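PDB 5MQR: beta-L-arabinobiosidase from Bacteroides thetaiotaomicron, which probably hydrolyses glycosidic linkages in complex plant pectin, with possible beta-L-arabinobiosidase and exo-alpha-sialidase activities. Local coordinates for residues Y241-V246 and I255-K260; K263-Y268 and S277-A282; I731-Y736 and L772-D777. All blocks are in the same frame, centred on the assembly; numbering follows the deposited sequence.

Contact 1. Residues Y241-V246 and I255-K260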
loop_
_atom_site.group_PDB
_atom_site.type_symbol
_atom_site.label_atom_id
_atom_site.label_comp_id
_atom_site.label_asym_id
_atom_site.label_seq_id
_atom_site.Cartn_x
_atom_site.Cartn_y
_atom_site.Cartn_z
ATOM N N TYR A 241 5.569 -5.753 35.175
ATOM C CA TYR A 241 6.968 -5.584 35.540
ATOM C C TYR A 241 7.484 -6.770 36.363
ATOM O O TYR A 241 8.626 -7.186 36.174
ATOM C CB TYR A 241 7.196 -4.217 36.233
ATOM C CG TYR A 241 7.259 -3.113 35.202
ATOM C CD1 TYR A 241 6.105 -2.655 34.554
ATOM C CD2 TYR A 241 8.481 -2.591 34.801
ATOM C CE1 TYR A 241 6.175 -1.664 33.575
ATOM C CE2 TYR A 241 8.567 -1.611 33.833
ATOM C CZ TYR A 241 7.417 -1.147 33.219
ATOM O OH TYR A 241 7.545 -0.182 32.236
HETATM N N MSE A 242 6.654 -7.353 37.230
HETATM C CA MSE A 242 7.081 -8.546 38.002
HETATM C C MSE A 242 7.324 -9.742 37.085
HETATM O O MSE A 242 8.269 -10.513 37.309
HETATM C CB MSE A 242 6.108 -8.886 39.115
HETATM C CG MSE A 242 5.905 -7.754 40.113
HETATM SE SE MSE A 242 7.591 -7.252 40.957
HETATM C CE MSE A 242 8.093 -5.747 39.794
HETATM N N MSE A 243 6.548 -9.858 36.006
HETATM C CA MSE A 243 6.773 -10.887 34.985
HETATM C C MSE A 243 8.132 -10.815 34.339
HETATM O O MSE A 243 8.612 -11.813 33.793
HETATM C CB MSE A 243 5.754 -10.793 33.857
HETATM C CG MSE A 243 4.335 -11.145 34.299
HETATM SE SE MSE A 243 4.168 -13.007 34.920
HETATM C CE MSE A 243 4.139 -13.775 33.103
ATOM N N GLN A 244 8.759 -9.641 34.380
ATOM C CA GLN A 244 10.075 -9.429 33.776
ATOM C C GLN A 244 11.197 -9.486 34.783
ATOM O O GLN A 244 12.317 -9.138 34.459
ATOM C CB GLN A 244 10.102 -8.091 33.035
ATOM C CG GLN A 244 9.039 -7.981 31.956
ATOM C CD GLN A 244 9.030 -6.626 31.277
ATOM O OE1 GLN A 244 9.961 -6.280 30.542
ATOM N NE2 GLN A 244 7.980 -5.837 31.538
ATOM N N TRP A 245 10.884 -9.883 36.003
ATOM C CA TRP A 245 11.865 -10.090 37.065
ATOM C C TRP A 245 12.052 -11.574 37.420
ATOM O O TRP A 245 12.865 -11.900 38.273
ATOM C CB TRP A 245 11.406 -9.376 38.334
ATOM C CG TRP A 245 11.577 -7.871 38.381
ATOM C CD1 TRP A 245 11.816 -7.009 37.336
ATOM C CD2 TRP A 245 11.448 -7.060 39.550
ATOM N NE1 TRP A 245 11.876 -5.711 37.803
ATOM C CE2 TRP A 245 11.638 -5.717 39.155
ATOM C CE3 TRP A 245 11.184 -7.341 40.899
ATOM C CZ2 TRP A 245 11.591 -4.660 40.066
ATOM C CZ3 TRP A 245 11.137 -6.297 41.804
ATOM C CH2 TRP A 245 11.346 -4.970 41.390
ATOM N N VAL A 246 11.305 -12.465 36.778
ATOM C CA VAL A 246 11.265 -13.880 37.179
ATOM C C VAL A 246 12.588 -14.640 37.038
ATOM O O VAL A 246 12.858 -15.547 37.827
ATOM C CB VAL A 246 10.165 -14.647 36.423
ATOM C CG1 VAL A 246 10.495 -14.761 34.912
ATOM C CG2 VAL A 246 9.903 -16.014 37.075
ATOM N N ILE A 255 5.765 -12.426 44.783
ATOM C CA ILE A 255 5.476 -11.227 43.946
ATOM C C ILE A 255 5.449 -11.480 42.432
ATOM O O ILE A 255 5.003 -10.606 41.671
ATOM C CB ILE A 255 6.454 -10.046 44.225
ATOM C CG1 ILE A 255 7.860 -10.331 43.645
ATOM C CG2 ILE A 255 6.476 -9.702 45.717
ATOM C CD1 ILE A 255 8.947 -9.380 44.121
ATOM N N ILE A 256 5.973 -12.632 41.998
ATOM C CA ILE A 256 5.959 -13.007 40.583
ATOM C C ILE A 256 4.600 -13.665 40.286
ATOM O O ILE A 256 4.245 -14.649 40.934
ATOM C CB ILE A 256 7.106 -13.982 40.190
ATOM C CG1 ILE A 256 8.495 -13.515 40.694
ATOM C CG2 ILE A 256 7.132 -14.170 38.683
ATOM C CD1 ILE A 256 9.021 -12.200 40.122
ATOM N N PRO A 257 3.843 -13.129 39.314
ATOM C CA PRO A 257 2.506 -13.700 39.043
ATOM C C PRO A 257 2.503 -15.149 38.524
ATOM O O PRO A 257 1.709 -15.962 38.986
ATOM C CB PRO A 257 1.922 -12.755 37.973
ATOM C CG PRO A 257 2.690 -11.487 38.110
ATOM C CD PRO A 257 4.069 -11.881 38.556
ATOM N N LEU A 258 3.370 -15.430 37.552
ATOM C CA LEU A 258 3.524 -16.755 36.952
ATOM C C LEU A 258 4.949 -17.177 37.260
ATOM O O LEU A 258 5.886 -16.562 36.781
ATOM C CB LEU A 258 3.298 -16.695 35.434
ATOM C CG LEU A 258 3.358 -18.023 34.653
ATOM C CD1 LEU A 258 2.251 -18.978 35.094
ATOM C CD2 LEU A 258 3.282 -17.783 33.149
ATOM N N LYS A 259 5.102 -18.229 38.052
ATOM C CA LYS A 259 6.393 -18.575 38.638
ATOM C C LYS A 259 7.385 -19.380 37.761
ATOM O O LYS A 259 8.573 -19.438 38.070
ATOM C CB LYS A 259 6.158 -19.228 39.995
ATOM C CG LYS A 259 5.729 -18.187 41.027
ATOM C CD LYS A 259 4.949 -18.775 42.193
ATOM C CE LYS A 259 4.528 -17.699 43.191
ATOM N NZ LYS A 259 3.618 -16.712 42.554
ATOM N N LYS A 260 6.916 -19.961 36.662
ATOM C CA LYS A 260 7.799 -20.659 35.711
ATOM C C LYS A 260 8.744 -19.683 35.013
ATOM O O LYS A 260 8.371 -18.557 34.669
ATOM C CB LYS A 260 6.988 -21.447 34.666
ATOM C CG LYS A 260 6.379 -22.724 35.216
ATOM C CD LYS A 260 4.988 -23.021 34.645
ATOM C CE LYS A 260 4.324 -24.195 35.376
ATOM N NZ LYS A 260 2.859 -24.284 35.110
#

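Contact 2. Residues K263-Y268 and S277-A282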
loop_
_atom_site.group_PDB
_atom_site.type_symbol
_atom_site.label_atom_id
_atom_site.label_comp_id
_atom_site.label_asym_id
_atom_site.label_seq_id
_atom_site.Cartn_x
_atom_site.Cartn_y
_atom_site.Cartn_z
ATOM N N LYS A 263 11.271 -16.823 29.605
ATOM C CA LYS A 263 12.359 -15.856 29.534
ATOM C C LYS A 263 12.058 -14.648 28.699
ATOM O O LYS A 263 11.460 -14.773 27.648
ATOM C CB LYS A 263 13.596 -16.531 28.967
ATOM C CG LYS A 263 13.854 -17.844 29.657
ATOM C CD LYS A 263 15.314 -18.198 29.771
ATOM C CE LYS A 263 15.451 -19.296 30.817
ATOM N NZ LYS A 263 16.832 -19.827 30.779
ATOM N N ALA A 264 12.518 -13.490 29.173
ATOM C CA ALA A 264 12.485 -12.241 28.416
ATOM C C ALA A 264 11.063 -11.845 28.013
ATOM O O ALA A 264 10.804 -11.480 26.858
ATOM C CB ALA A 264 13.403 -12.342 27.199
ATOM N N PHE A 265 10.153 -11.959 28.978
ATOM C CA PHE A 265 8.765 -11.520 28.835
ATOM C C PHE A 265 8.649 -10.151 28.168
ATOM O O PHE A 265 9.365 -9.203 28.506
ATOM C CB PHE A 265 8.117 -11.480 30.222
ATOM C CG PHE A 265 6.714 -10.928 30.251
ATOM C CD1 PHE A 265 6.490 -9.557 30.339
ATOM C CD2 PHE A 265 5.624 -11.787 30.256
ATOM C CE1 PHE A 265 5.202 -9.045 30.385
ATOM C CE2 PHE A 265 4.314 -11.293 30.308
ATOM C CZ PHE A 265 4.102 -9.914 30.374
ATOM N N ASN A 266 7.762 -10.062 27.196
ATOM C CA ASN A 266 7.249 -8.769 26.743
ATOM C C ASN A 266 5.805 -8.964 26.378
ATOM O O ASN A 266 5.373 -10.089 26.166
ATOM C CB ASN A 266 8.059 -8.156 25.593
ATOM C CG ASN A 266 8.178 -9.059 24.379
ATOM O OD1 ASN A 266 7.699 -8.718 23.297
ATOM N ND2 ASN A 266 8.853 -10.199 24.540
ATOM N N CYS A 267 5.057 -7.868 26.330
ATOM C CA CYS A 267 3.632 -7.935 26.105
ATOM C C CYS A 267 3.108 -6.718 25.410
ATOM O O CYS A 267 3.770 -5.671 25.347
ATOM C CB CYS A 267 2.895 -8.090 27.452
ATOM S SG CYS A 267 2.954 -6.671 28.584
ATOM N N TYR A 268 1.888 -6.854 24.914
ATOM C CA TYR A 268 1.172 -5.726 24.353
ATOM C C TYR A 268 -0.321 -5.917 24.501
ATOM O O TYR A 268 -0.780 -7.027 24.758
ATOM C CB TYR A 268 1.545 -5.506 22.892
ATOM C CG TYR A 268 1.371 -6.672 21.942
ATOM C CD1 TYR A 268 0.112 -7.047 21.457
ATOM C CD2 TYR A 268 2.477 -7.356 21.463
ATOM C CE1 TYR A 268 -0.024 -8.098 20.552
ATOM C CE2 TYR A 268 2.361 -8.399 20.557
ATOM C CZ TYR A 268 1.112 -8.769 20.088
ATOM O OH TYR A 268 1.011 -9.782 19.163
ATOM N N SER A 277 1.299 -11.997 25.561
ATOM C CA SER A 277 2.692 -12.095 25.972
ATOM C C SER A 277 3.530 -12.926 25.019
ATOM O O SER A 277 3.022 -13.823 24.320
ATOM C CB SER A 277 2.793 -12.709 27.376
ATOM O OG SER A 277 2.305 -14.041 27.409
ATOM N N LEU A 278 4.824 -12.634 25.044
ATOM C CA LEU A 278 5.846 -13.364 24.306
ATOM C C LEU A 278 7.062 -13.552 25.222
ATOM O O LEU A 278 7.376 -12.698 26.070
ATOM C CB LEU A 278 6.276 -12.628 23.032
ATOM C CG LEU A 278 5.229 -12.597 21.919
ATOM C CD1 LEU A 278 5.495 -11.501 20.895
ATOM C CD2 LEU A 278 5.116 -13.943 21.217
ATOM N N TRP A 279 7.715 -14.688 25.035
ATOM C CA TRP A 279 8.944 -15.008 25.693
ATOM C C TRP A 279 9.874 -15.612 24.642
ATOM O O TRP A 279 9.474 -15.821 23.493
ATOM C CB TRP A 279 8.668 -16.049 26.762
ATOM C CG TRP A 279 7.843 -15.650 27.970
ATOM C CD1 TRP A 279 8.306 -15.083 29.146
ATOM C CD2 TRP A 279 6.451 -15.916 28.184
ATOM N NE1 TRP A 279 7.277 -14.943 30.039
ATOM C CE2 TRP A 279 6.131 -15.453 29.485
ATOM C CE3 TRP A 279 5.439 -16.473 27.395
ATOM C CZ2 TRP A 279 4.835 -15.540 30.016
ATOM C CZ3 TRP A 279 4.141 -16.565 27.917
ATOM C CH2 TRP A 279 3.856 -16.098 29.221
ATOM N N LYS A 280 11.100 -15.923 25.036
ATOM C CA LYS A 280 12.015 -16.698 24.185
ATOM C C LYS A 280 11.390 -17.990 23.627
ATOM O O LYS A 280 10.554 -18.646 24.299
ATOM C CB LYS A 280 13.261 -17.086 24.967
ATOM C CG LYS A 280 14.257 -15.962 25.156
ATOM C CD LYS A 280 15.612 -16.527 25.558
ATOM C CE LYS A 280 16.614 -15.411 25.774
ATOM N NZ LYS A 280 17.976 -16.003 25.850
ATOM N N HIS A 281 11.808 -18.342 22.406
ATOM C CA HIS A 281 11.224 -19.460 21.615
ATOM C C HIS A 281 9.810 -19.151 21.148
ATOM O O HIS A 281 9.069 -20.035 20.726
ATOM C CB HIS A 281 11.269 -20.801 22.372
ATOM C CG HIS A 281 12.640 -21.176 22.836
ATOM N ND1 HIS A 281 13.594 -21.704 21.986
ATOM C CD2 HIS A 281 13.226 -21.087 24.054
ATOM C CE1 HIS A 281 14.708 -21.925 22.661
ATOM N NE2 HIS A 281 14.510 -21.561 23.917
ATOM N N ALA A 282 9.459 -17.872 21.200
ATOM C CA ALA A 282 8.118 -17.412 20.967
ATOM C C ALA A 282 7.044 -18.198 21.744
ATOM O O ALA A 282 5.941 -18.387 21.247
ATOM C CB ALA A 282 7.854 -17.392 19.466
HETATM O O HOH W 1 11.177 -18.757 27.344
#

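Contact 3. Residues I731-Y736 and L772-D777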
loop_
_atom_site.group_PDB
_atom_site.type_symbol
_atom_site.label_atom_id
_atom_site.label_comp_id
_atom_site.label_asym_id
_atom_site.label_seq_id
_atom_site.Cartn_x
_atom_site.Cartn_y
_atom_site.Cartn_z
ATOM N N ILE A 731 -12.669 5.648 -33.407
ATOM C CA ILE A 731 -14.085 5.286 -33.295
ATOM C C ILE A 731 -14.990 6.488 -33.477
ATOM O O ILE A 731 -15.956 6.418 -34.225
ATOM C CB ILE A 731 -14.405 4.594 -31.950
ATOM C CG1 ILE A 731 -13.863 3.161 -31.954
ATOM C CG2 ILE A 731 -15.902 4.552 -31.673
ATOM C CD1 ILE A 731 -13.592 2.623 -30.552
ATOM N N ILE A 732 -14.684 7.563 -32.766
ATOM C CA ILE A 732 -15.391 8.824 -32.897
ATOM C C ILE A 732 -15.186 9.424 -34.295
ATOM O O ILE A 732 -16.172 9.768 -34.961
ATOM C CB ILE A 732 -14.982 9.818 -31.775
ATOM C CG1 ILE A 732 -15.526 9.306 -30.440
ATOM C CG2 ILE A 732 -15.499 11.237 -32.039
ATOM C CD1 ILE A 732 -14.920 9.986 -29.246
ATOM N N HIS A 733 -13.942 9.537 -34.757
ATOM C CA HIS A 733 -13.718 10.129 -36.085
ATOM C C HIS A 733 -14.405 9.319 -37.185
ATOM O O HIS A 733 -14.911 9.888 -38.127
ATOM C CB HIS A 733 -12.233 10.343 -36.384
ATOM C CG HIS A 733 -11.608 11.452 -35.582
ATOM N ND1 HIS A 733 -10.240 11.598 -35.446
ATOM C CD2 HIS A 733 -12.166 12.444 -34.844
ATOM C CE1 HIS A 733 -9.985 12.635 -34.666
ATOM N NE2 HIS A 733 -11.135 13.167 -34.295
ATOM N N THR A 734 -14.475 8.003 -37.024
ATOM C CA THR A 734 -15.167 7.143 -37.979
ATOM C C THR A 734 -16.666 7.506 -38.094
ATOM O O THR A 734 -17.186 7.610 -39.203
ATOM C CB THR A 734 -14.983 5.673 -37.580
ATOM O OG1 THR A 734 -13.611 5.299 -37.767
ATOM C CG2 THR A 734 -15.877 4.764 -38.387
ATOM N N TRP A 735 -17.336 7.707 -36.952
ATOM C CA TRP A 735 -18.733 8.147 -36.949
ATOM C C TRP A 735 -18.912 9.493 -37.636
ATOM O O TRP A 735 -19.862 9.649 -38.406
ATOM C CB TRP A 735 -19.344 8.211 -35.533
ATOM C CG TRP A 735 -19.861 6.924 -35.042
ATOM C CD1 TRP A 735 -19.364 6.188 -34.012
ATOM C CD2 TRP A 735 -20.972 6.190 -35.563
ATOM N NE1 TRP A 735 -20.097 5.043 -33.851
ATOM C CE2 TRP A 735 -21.084 5.010 -34.804
ATOM C CE3 TRP A 735 -21.881 6.414 -36.593
ATOM C CZ2 TRP A 735 -22.085 4.065 -35.037
ATOM C CZ3 TRP A 735 -22.864 5.469 -36.832
ATOM C CH2 TRP A 735 -22.968 4.322 -36.045
ATOM N N TYR A 736 -18.017 10.446 -37.374
ATOM C CA TYR A 736 -18.243 11.840 -37.820
ATOM C C TYR A 736 -17.589 12.208 -39.152
ATOM O O TYR A 736 -18.009 13.170 -39.801
ATOM C CB TYR A 736 -17.836 12.833 -36.730
ATOM C CG TYR A 736 -18.795 12.822 -35.564
ATOM C CD1 TYR A 736 -18.613 11.955 -34.490
ATOM C CD2 TYR A 736 -19.901 13.672 -35.537
ATOM C CE1 TYR A 736 -19.504 11.934 -33.418
ATOM C CE2 TYR A 736 -20.798 13.652 -34.476
ATOM C CZ TYR A 736 -20.590 12.791 -33.412
ATOM O OH TYR A 736 -21.465 12.769 -32.365
ATOM N N LEU A 772 -11.464 20.174 -28.985
ATOM C CA LEU A 772 -11.624 21.434 -29.746
ATOM C C LEU A 772 -11.853 21.168 -31.235
ATOM O O LEU A 772 -12.723 21.803 -31.867
ATOM C CB LEU A 772 -10.426 22.372 -29.559
ATOM C CG LEU A 772 -10.191 22.959 -28.144
ATOM C CD1 LEU A 772 -8.865 23.714 -28.031
ATOM C CD2 LEU A 772 -11.328 23.881 -27.739
ATOM N N ASP A 773 -11.109 20.199 -31.774
ATOM C CA ASP A 773 -11.240 19.799 -33.183
ATOM C C ASP A 773 -12.585 19.122 -33.544
ATOM O O ASP A 773 -12.961 19.121 -34.701
ATOM C CB ASP A 773 -10.050 18.905 -33.583
ATOM C CG ASP A 773 -10.137 18.404 -35.015
ATOM O OD1 ASP A 773 -9.832 19.170 -35.960
ATOM O OD2 ASP A 773 -10.544 17.232 -35.179
HETATM N N MSE A 774 -13.281 18.549 -32.560
HETATM C CA MSE A 774 -14.597 17.891 -32.754
HETATM C C MSE A 774 -15.801 18.814 -32.608
HETATM O O MSE A 774 -16.928 18.415 -32.895
HETATM C CB MSE A 774 -14.755 16.727 -31.749
HETATM C CG MSE A 774 -14.211 15.407 -32.293
HETATM SE SE MSE A 774 -15.175 14.789 -33.889
HETATM C CE MSE A 774 -16.970 14.564 -33.088
ATOM N N THR A 775 -15.561 20.049 -32.163
ATOM C CA THR A 775 -16.615 21.025 -31.830
ATOM C C THR A 775 -17.568 21.314 -33.017
ATOM O O THR A 775 -18.784 21.212 -32.856
ATOM C CB THR A 775 -15.955 22.293 -31.192
ATOM O OG1 THR A 775 -15.698 22.021 -29.799
ATOM C CG2 THR A 775 -16.761 23.505 -31.304
ATOM N N LYS A 776 -17.029 21.641 -34.189
ATOM C CA LYS A 776 -17.866 21.912 -35.360
ATOM C C LYS A 776 -18.730 20.724 -35.753
ATOM O O LYS A 776 -19.908 20.901 -36.035
ATOM C CB LYS A 776 -17.026 22.342 -36.564
ATOM C CG LYS A 776 -16.411 23.717 -36.390
ATOM C CD LYS A 776 -15.766 24.216 -37.685
ATOM C CE LYS A 776 -14.673 25.245 -37.412
ATOM N NZ LYS A 776 -14.622 26.248 -38.518
ATOM N N ASP A 777 -18.139 19.528 -35.725
ATOM C CA ASP A 777 -18.841 18.288 -36.044
ATOM C C ASP A 777 -20.031 18.076 -35.123
ATOM O O ASP A 777 -21.094 17.625 -35.579
ATOM C CB ASP A 777 -17.945 17.061 -35.922
ATOM C CG ASP A 777 -16.699 17.150 -36.764
ATOM O OD1 ASP A 777 -15.780 17.936 -36.375
ATOM O OD2 ASP A 777 -16.626 16.420 -37.784
HETATM O O HOH W 2 -10.860 15.617 -33.134
#

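Contact 1. Residues Y241-V246 and I255-K260
Met242 and Ile256 mark the closest approach of the two backbones, their CA atoms 5.3 Å apart. A type I turn runs from Met242 to Trp245, near the end of the short helix 239-242, closed by the bond from Trp245 N to Met242 O. Residues 255-260 are irregular loop, folded back onto that turn. Packing holds the two segments together, with no direct polar bond between them.

Met242, modelled as selenomethionine, lays its CB 3.3 Å from the carbonyl O of Ile255. Its selenium lies 4.0 Å from Ile255 CD1. The bent chain then carries CE over the centre of the Trp245 ring, 3.4 Å above the plane. Arg187 adds a cation-pi contact to the same indole. Met243, also selenomethionine, folds at chi2 (-63°) and chi3 (-78°). This brings its selenium against Pro257 CB and Leu258 CB, and its CE onto Leu258 CB.

Ile256 packs on the turn and on Val246 just after it. Its CD1 sits 3.4 Å from Met242 O, the carbonyl that closes the turn, and 4.1 Å from Trp245 CB. Its CG2 meets Val246 CG2 at 3.7 Å, the two side chains crossing at about a right angle. Within the loop, Lys259 NZ gives a 2.7 Å hydrogen bond to Ile256 O, nearly along the C=O axis. This folds the lysine side chain back onto its own loop.

Helix 226-236 backs Met242 and Trp245, and strand 148-157 also meets the indole. The arrangement is a type I turn covered by a returning loop, in the N-terminal beta-propeller region.

Contact 2. Residues K263-Y268 and S277-A282
Phe265 points the edge of its ring at the face of the Trp279 indole, in an offset edge-to-face pair. The planes stand at 65°, with Phe265 and Trp279 five-membered ring centroids 5.5 Å apart. Trp279 NE1 lies near the plane of the Phe265 ring, at its edge. Ser277 CB sits over one face of the indole, toward its rim, and also touches Phe265 CE2 at 3.6 Å. Phe265 CG is anti to the backbone N (chi1 175°), which carries its ring there. An alanine in place of Trp279 removes the indole, and the Phe265 edge and Ser277 CB would probably lose the surface they pack on, opening a gap beside the hairpin.

The backbones run antiparallel. Asn266 N bonds Leu278 O at 2.9 Å, and Leu278 N returns a 2.8 Å bond to Asn266 O. Lys280 N reaches Lys263 O at 2.9 Å. Water bridges Lys263 N and Lys280 O.

Asn266 ND2 bonds Ala264 O within the carbonyl plane and also Ile311 O; OD1 takes the N-H of Gly313 in strand 311-315. Lys280 NZ bonds Asn308 O and the OH of the phosphotyrosine at position 371. Strands 266-269 and 275-278 form a hairpin in a four-stranded antiparallel sheet, consistent with a propeller blade. Strand 283-287 lies next to 275-278, and Arg152 of strand 148-157 touches Lys280.

Contact 3. Residues I731-Y736 and L772-D777
Tyr736 and Met774 form a Met-aromatic contact between helices 726-737 and 768-788. Both helices lie in the MGH1-like glycoside hydrolase region, consistent with the helical barrel of such enzymes. The short segments run roughly parallel, at 26°, with axes 11.5 Å apart at closest.

The apolar and aromatic contacts centre on Met774, modelled as selenomethionine. Its chain bends at chi2 (-63°) and chi3, which sets CE over one face of the Tyr736 ring. This CH-pi contact places CE 3.5 Å from the ring centroid and 18° off the normal. Ile732 CG2 also touches CE, at 3.8 Å. The selenium lies in the plane of the His733 ring, at its edge, 3.9 Å from His733 CD2. The ring of His733 also meets that of Phe770.

The polar contacts lie mostly outside the two segments. Arg737 makes salt bridges to both Asp773 OD2 and Asp777 OD1, pinning the second helix to the end of the first. Tyr736 OH is hydrogen-bonded to Glu781 OE1.

A water bridges the two helices. It is hydrogen-bonded to His733 NE2 at 2.7 Å and donates a 2.6 Å bond to Asp773 OD2.

Contacts 1, 2 and 3 follow one another along the chain in sequence order, without overlap. Contacts 1 and 2 are neighbours, with centres 12 Å apart. They touch directly: Met243 CE packs on Trp279 CZ2 at 3.6 Å, and Gln244 CG on Phe265 CD1 at 3.4 Å. The turn after helix 239-242 is thus packed onto the hairpin of strands 266-269 and 275-278. Contact 3 stands apart, its centre about 80 Å from that of contact 1 and 70 Å from that of contact 2, across the centre of the chain. It belongs to the helical glycoside hydrolase region, so the three contacts sample two distant parts of one chain, the propeller region and the helical region.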